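Local coordinates for delta-aminolevulinic acid dehydratase (Toxoplasma gondii ME49, PDB 3OBK), which catalyses the condensation of two molecules of 5-aminolevulinic acid to porphobilinogen, an early step of tetrapyrrole biosynthesis, at residues Ser211-Tyr214 with Phe218-Pro221; Gly269-Asp274 with Ser293-Met298. One frame throughout, in Å; residues are numbered along the deposited sequence.

Interaction 1. Residues Ser211-Tyr214 with Phe218-Pro221. With PBG (3-[5-(aminomethyl)-4-(carboxymethyl)-1H-pyrrol-3-yl]propanoic acid), chain L.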
loop_
_atom_site.group_PDB
_atom_site.type_symbol
_atom_site.label_atom_id
_atom_site.label_comp_id
_atom_site.label_asym_id
_atom_site.label_seq_id
_atom_site.Cartn_x
_atom_site.Cartn_y
_atom_site.Cartn_z
ATOM N N SER A 211 14.639 6.789 20.018
ATOM C CA SER A 211 14.497 5.453 19.407
ATOM C C SER A 211 15.604 5.139 18.463
ATOM O O SER A 211 16.151 4.053 18.523
ATOM C CB SER A 211 13.222 5.321 18.590
ATOM O OG SER A 211 12.134 5.651 19.376
ATOM N N CYS A 212 15.888 6.078 17.568
ATOM C CA CYS A 212 16.870 5.883 16.523
ATOM C C CYS A 212 18.036 6.847 16.742
ATOM O O CYS A 212 18.094 7.918 16.168
ATOM C CB CYS A 212 16.207 6.093 15.157
ATOM S SG CYS A 212 14.573 5.296 15.040
ATOM N N LYS A 213 18.928 6.462 17.643
ATOM C CA LYS A 213 20.093 7.251 18.006
ATOM C C LYS A 213 21.308 6.493 17.506
ATOM O O LYS A 213 21.518 5.350 17.892
ATOM C CB LYS A 213 20.191 7.427 19.507
ATOM C CG LYS A 213 21.490 8.057 19.911
ATOM C CD LYS A 213 21.474 8.452 21.365
ATOM C CE LYS A 213 22.711 9.213 21.711
ATOM N NZ LYS A 213 22.632 9.708 23.061
ATOM N N TYR A 214 22.097 7.132 16.650
ATOM C CA TYR A 214 23.155 6.430 15.947
ATOM C C TYR A 214 24.519 6.569 16.629
ATOM O O TYR A 214 24.779 7.532 17.322
ATOM C CB TYR A 214 23.182 6.890 14.490
ATOM C CG TYR A 214 22.007 6.337 13.702
ATOM C CD1 TYR A 214 20.759 6.933 13.743
ATOM C CD2 TYR A 214 22.141 5.176 12.958
ATOM C CE1 TYR A 214 19.667 6.394 13.028
ATOM C CE2 TYR A 214 21.084 4.643 12.243
ATOM C CZ TYR A 214 19.848 5.253 12.288
ATOM O OH TYR A 214 18.825 4.698 11.576
ATOM N N PHE A 218 29.459 12.852 15.356
ATOM C CA PHE A 218 29.094 14.252 15.503
ATOM C C PHE A 218 28.761 14.695 16.931
ATOM O O PHE A 218 28.276 15.820 17.107
ATOM C CB PHE A 218 27.876 14.583 14.629
ATOM C CG PHE A 218 28.173 14.593 13.177
ATOM C CD1 PHE A 218 28.765 15.694 12.598
ATOM C CD2 PHE A 218 27.857 13.502 12.384
ATOM C CE1 PHE A 218 29.042 15.710 11.250
ATOM C CE2 PHE A 218 28.137 13.502 11.069
ATOM C CZ PHE A 218 28.736 14.603 10.482
ATOM N N TYR A 219 28.981 13.835 17.926
ATOM C CA TYR A 219 28.701 14.164 19.325
ATOM C C TYR A 219 29.896 14.734 20.075
ATOM O O TYR A 219 29.846 14.934 21.296
ATOM C CB TYR A 219 28.274 12.912 20.107
ATOM C CG TYR A 219 27.094 12.139 19.581
ATOM C CD1 TYR A 219 25.954 12.769 19.183
ATOM C CD2 TYR A 219 27.120 10.765 19.559
ATOM C CE1 TYR A 219 24.874 12.066 18.730
ATOM C CE2 TYR A 219 26.043 10.035 19.126
ATOM C CZ TYR A 219 24.920 10.683 18.693
ATOM O OH TYR A 219 23.858 9.955 18.249
ATOM N N GLY A 220 30.983 14.986 19.375
ATOM C CA GLY A 220 32.232 15.325 20.048
ATOM C C GLY A 220 32.173 16.572 20.913
ATOM O O GLY A 220 32.619 16.546 22.060
ATOM N N PRO A 221 31.671 17.683 20.352
ATOM C CA PRO A 221 31.623 18.919 21.136
ATOM C C PRO A 221 30.712 18.825 22.354
ATOM O O PRO A 221 31.022 19.406 23.389
ATOM C CB PRO A 221 31.130 19.966 20.126
ATOM C CG PRO A 221 31.546 19.415 18.796
ATOM C CD PRO A 221 31.443 17.927 18.918
HETATM C CHA PBG L . 24.257 11.191 26.367
HETATM C C1A PBG L . 24.024 12.245 25.335
HETATM C C2A PBG L . 24.852 12.545 24.258
HETATM C C3A PBG L . 24.234 13.579 23.579
HETATM C C4A PBG L . 23.022 13.813 24.203
HETATM N NA PBG L . 22.929 13.017 25.276
HETATM C C5A PBG L . 26.235 12.020 23.956
HETATM C C6A PBG L . 26.338 10.614 23.549
HETATM O O1A PBG L . 25.362 9.869 23.829
HETATM O O2A PBG L . 27.395 10.187 23.031
HETATM C C7A PBG L . 24.790 14.286 22.404
HETATM C C8A PBG L . 24.125 15.550 22.005
HETATM C C9A PBG L . 24.822 16.426 21.050
HETATM O O3A PBG L . 24.506 17.612 21.038
HETATM O O4A PBG L . 25.875 16.114 20.473
HETATM N N1 PBG L . 23.355 10.087 26.420
#
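Y219 reaches back to Y214 with its phenol and ends against the chain of K213. The tight part lies at the OH end. The Y219 hydroxyl OH donates to Y214 O at 2.8 Å. It arrives in the carbonyl plane, on a lone pair, with a C=O...O angle of 145°. Y214 O lies near the plane of the Y219 ring, at its edge, 3.3 Å from Y219 CE2. K213 CG adds a contact to Y219 OH at 3.5 Å. The K213 chain then passes obliquely by the phenol, with K213 CE 4.0 Å from Y219 CZ. With CG anti to the backbone N (chi1 171°) and the later torsions extended, this lysine carries its NZ past the tyrosine into the ligand pocket. Strand 206-213 is one of the parallel strands of the TIM barrel. Its C-terminal end delivers K213 to the pocket, and the short connection to helix 220-226 brings Y219 in beside it. K213 NZ donates to O1A of porphobilinogen at 2.8 Å and also bonds to S183 O. The ring side of the contact is looser. K213 NZ stands 5.4 Å from the centroid of the Y219 ring, so any cation-pi attraction is weak at most. This side faces the product rather than solvent. Y219 CD2 meets the porphobilinogen oxygen O2A obliquely at 3.5 Å, and CD1 touches the side chain that bears the other carboxylate. The ring of Y214 leads away from Y219, and its OH bonds to N245 O.

Interaction 2. Residues Gly269-Asp274 with Ser293-Met298. With PBG (3-[5-(aminomethyl)-4-(carboxymethyl)-1H-pyrrol-3-yl]propanoic acid), chain L.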
loop_
_atom_site.group_PDB
_atom_site.type_symbol
_atom_site.label_atom_id
_atom_site.label_comp_id
_atom_site.label_asym_id
_atom_site.label_seq_id
_atom_site.Cartn_x
_atom_site.Cartn_y
_atom_site.Cartn_z
ATOM N N GLY A 269 20.900 14.703 13.356
ATOM C CA GLY A 269 19.849 15.454 12.673
ATOM C C GLY A 269 19.876 15.398 11.163
ATOM O O GLY A 269 19.348 14.473 10.569
ATOM N N LEU A 270 20.507 16.386 10.547
ATOM C CA LEU A 270 20.534 16.498 9.099
ATOM C C LEU A 270 21.010 15.219 8.418
ATOM O O LEU A 270 20.412 14.778 7.445
ATOM C CB LEU A 270 21.407 17.679 8.649
ATOM C CG LEU A 270 20.799 19.051 8.853
ATOM C CD1 LEU A 270 21.735 20.100 8.263
ATOM C CD2 LEU A 270 19.407 19.136 8.235
ATOM N N PRO A 271 22.078 14.606 8.922
ATOM C CA PRO A 271 22.451 13.371 8.249
ATOM C C PRO A 271 21.516 12.192 8.473
ATOM O O PRO A 271 21.847 11.116 8.037
ATOM C CB PRO A 271 23.843 13.047 8.814
ATOM C CG PRO A 271 24.269 14.236 9.589
ATOM C CD PRO A 271 23.029 14.977 9.976
ATOM N N TYR A 272 20.388 12.362 9.150
ATOM C CA TYR A 272 19.458 11.235 9.369
ATOM C C TYR A 272 18.011 11.554 8.957
ATOM O O TYR A 272 17.054 10.904 9.397
ATOM C CB TYR A 272 19.599 10.743 10.814
ATOM C CG TYR A 272 20.976 10.159 11.038
ATOM C CD1 TYR A 272 21.241 8.828 10.748
ATOM C CD2 TYR A 272 22.045 10.964 11.456
ATOM C CE1 TYR A 272 22.517 8.282 10.919
ATOM C CE2 TYR A 272 23.345 10.432 11.616
ATOM C CZ TYR A 272 23.571 9.090 11.331
ATOM O OH TYR A 272 24.833 8.553 11.454
ATOM N N LEU A 273 17.858 12.547 8.071
ATOM C CA LEU A 273 16.527 13.007 7.664
ATOM C C LEU A 273 15.771 11.881 6.993
ATOM O O LEU A 273 14.567 11.812 7.090
ATOM C CB LEU A 273 16.587 14.261 6.780
ATOM C CG LEU A 273 17.164 15.602 7.352
ATOM C CD1 LEU A 273 17.098 16.741 6.324
ATOM C CD2 LEU A 273 16.489 15.993 8.669
ATOM N N ASP A 274 16.478 10.962 6.354
ATOM C CA ASP A 274 15.818 9.769 5.782
ATOM C C ASP A 274 15.169 8.894 6.848
ATOM O O ASP A 274 14.088 8.348 6.622
ATOM C CB ASP A 274 16.767 8.906 4.928
ATOM C CG ASP A 274 17.930 8.398 5.706
ATOM O OD1 ASP A 274 18.559 9.250 6.373
ATOM O OD2 ASP A 274 18.236 7.180 5.668
ATOM N N SER A 293 25.538 18.794 18.588
ATOM C CA SER A 293 26.661 19.678 18.820
ATOM C C SER A 293 27.609 19.753 17.634
ATOM O O SER A 293 28.071 20.812 17.261
ATOM C CB SER A 293 27.424 19.184 20.037
ATOM O OG SER A 293 27.970 17.886 19.823
ATOM N N GLY A 294 27.897 18.624 17.037
ATOM C CA GLY A 294 28.822 18.589 15.913
ATOM C C GLY A 294 28.278 19.325 14.712
ATOM O O GLY A 294 29.009 20.024 14.025
ATOM N N GLU A 295 26.989 19.154 14.469
ATOM C CA GLU A 295 26.305 19.876 13.406
ATOM C C GLU A 295 26.354 21.384 13.662
ATOM O O GLU A 295 26.582 22.140 12.742
ATOM C CB GLU A 295 24.861 19.409 13.273
ATOM C CG GLU A 295 24.699 17.915 12.915
ATOM C CD GLU A 295 23.253 17.526 12.818
ATOM O OE1 GLU A 295 22.612 17.942 11.815
ATOM O OE2 GLU A 295 22.765 16.850 13.775
ATOM N N TYR A 296 26.159 21.782 14.917
ATOM C CA TYR A 296 26.250 23.174 15.361
ATOM C C TYR A 296 27.630 23.768 15.114
ATOM O O TYR A 296 27.767 24.853 14.580
ATOM C CB TYR A 296 25.913 23.252 16.871
ATOM C CG TYR A 296 25.991 24.651 17.474
ATOM C CD1 TYR A 296 24.933 25.552 17.346
ATOM C CD2 TYR A 296 27.124 25.064 18.172
ATOM C CE1 TYR A 296 25.000 26.847 17.919
ATOM C CE2 TYR A 296 27.199 26.310 18.734
ATOM C CZ TYR A 296 26.146 27.214 18.596
ATOM O OH TYR A 296 26.258 28.469 19.156
ATOM N N ALA A 297 28.651 23.006 15.475
ATOM C CA ALA A 297 30.045 23.420 15.290
ATOM C C ALA A 297 30.358 23.658 13.819
ATOM O O ALA A 297 31.010 24.644 13.466
ATOM C CB ALA A 297 30.979 22.378 15.870
ATOM N N MET A 298 29.874 22.779 12.951
ATOM C CA MET A 298 30.136 22.935 11.535
ATOM C C MET A 298 29.620 24.282 10.991
ATOM O O MET A 298 30.312 24.987 10.264
ATOM C CB MET A 298 29.535 21.767 10.763
ATOM C CG MET A 298 30.427 20.535 10.768
ATOM S SD MET A 298 29.603 19.053 10.101
ATOM C CE MET A 298 29.282 19.589 8.421
HETATM C CHA PBG L . 24.257 11.191 26.367
HETATM C C1A PBG L . 24.024 12.245 25.335
HETATM C C2A PBG L . 24.852 12.545 24.258
HETATM C C3A PBG L . 24.234 13.579 23.579
HETATM C C4A PBG L . 23.022 13.813 24.203
HETATM N NA PBG L . 22.929 13.017 25.276
HETATM C C5A PBG L . 26.235 12.020 23.956
HETATM C C6A PBG L . 26.338 10.614 23.549
HETATM O O1A PBG L . 25.362 9.869 23.829
HETATM O O2A PBG L . 27.395 10.187 23.031
HETATM C C7A PBG L . 24.790 14.286 22.404
HETATM C C8A PBG L . 24.125 15.550 22.005
HETATM C C9A PBG L . 24.822 16.426 21.050
HETATM O O3A PBG L . 24.506 17.612 21.038
HETATM O O4A PBG L . 25.875 16.114 20.473
HETATM N N1 PBG L . 23.355 10.087 26.420
#
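E295 spreads its carboxylate over two successive backbone N-H groups, those of G269 and L270. The contact belongs to the TIM barrel. G269 and L270 follow strand 263-267, and E295 sits in the first turn of helix 293-305, which follows the next strand, 287-291. The chain of E295 carries CG anti to its own carbonyl carbon and runs extended from there, which lets the acid reach the loop. Each carboxylate oxygen takes one N-H from this pair. G269 N donates to E295 OE2 at 2.9 Å. L270 N donates to E295 OE1 at 2.9 Å. Both donors come on the syn side, about 30° or a little more out of the carboxylate plane. The bonds are somewhat bent, with N-H...O angles of 141° and 153°. OE2 has a second donor, the N-H of V292 just before the helix. Three backbone N-H groups thus hold the buried acid, and they probably favour its ionised form. Besides its N-H donor, E295 OE1 touches two carbons, L270 CB at 3.4 Å and P271 CD at 3.5 Å. The carbonyls of G269 and P271 have partners too. G269 O accepts from Y272 N at 2.7 Å, and P271 O accepts from R323 and S320 of the second subunit. The start of the same helix serves the product. S293 N donates to the porphobilinogen oxygen O3A at 2.9 Å, and more weakly to O4A. S293 OG, turned between its backbone N and carbonyl carbon, donates to that same porphobilinogen O4A at 2.8 Å.

Interactions 1 and 2 lie in series along the chain, with their centres about 9 Å apart. The contacts use the C-terminal end of strand 206-213 and the segments that follow 263-267 and 287-291, parallel strands neighbouring in the barrel. Both are buried. They touch directly. The rings of Y214 and Y272 stack, F218 packs on M298, and F218 O makes a weak hydrogen bond with S293 OG. Porphobilinogen joins them as well: K213 bonds one of its carboxylates and S293 the other, alongside other residues of the pocket. Both interactions also border the second subunit, so the walls of this product site are close to a subunit interface of the octamer.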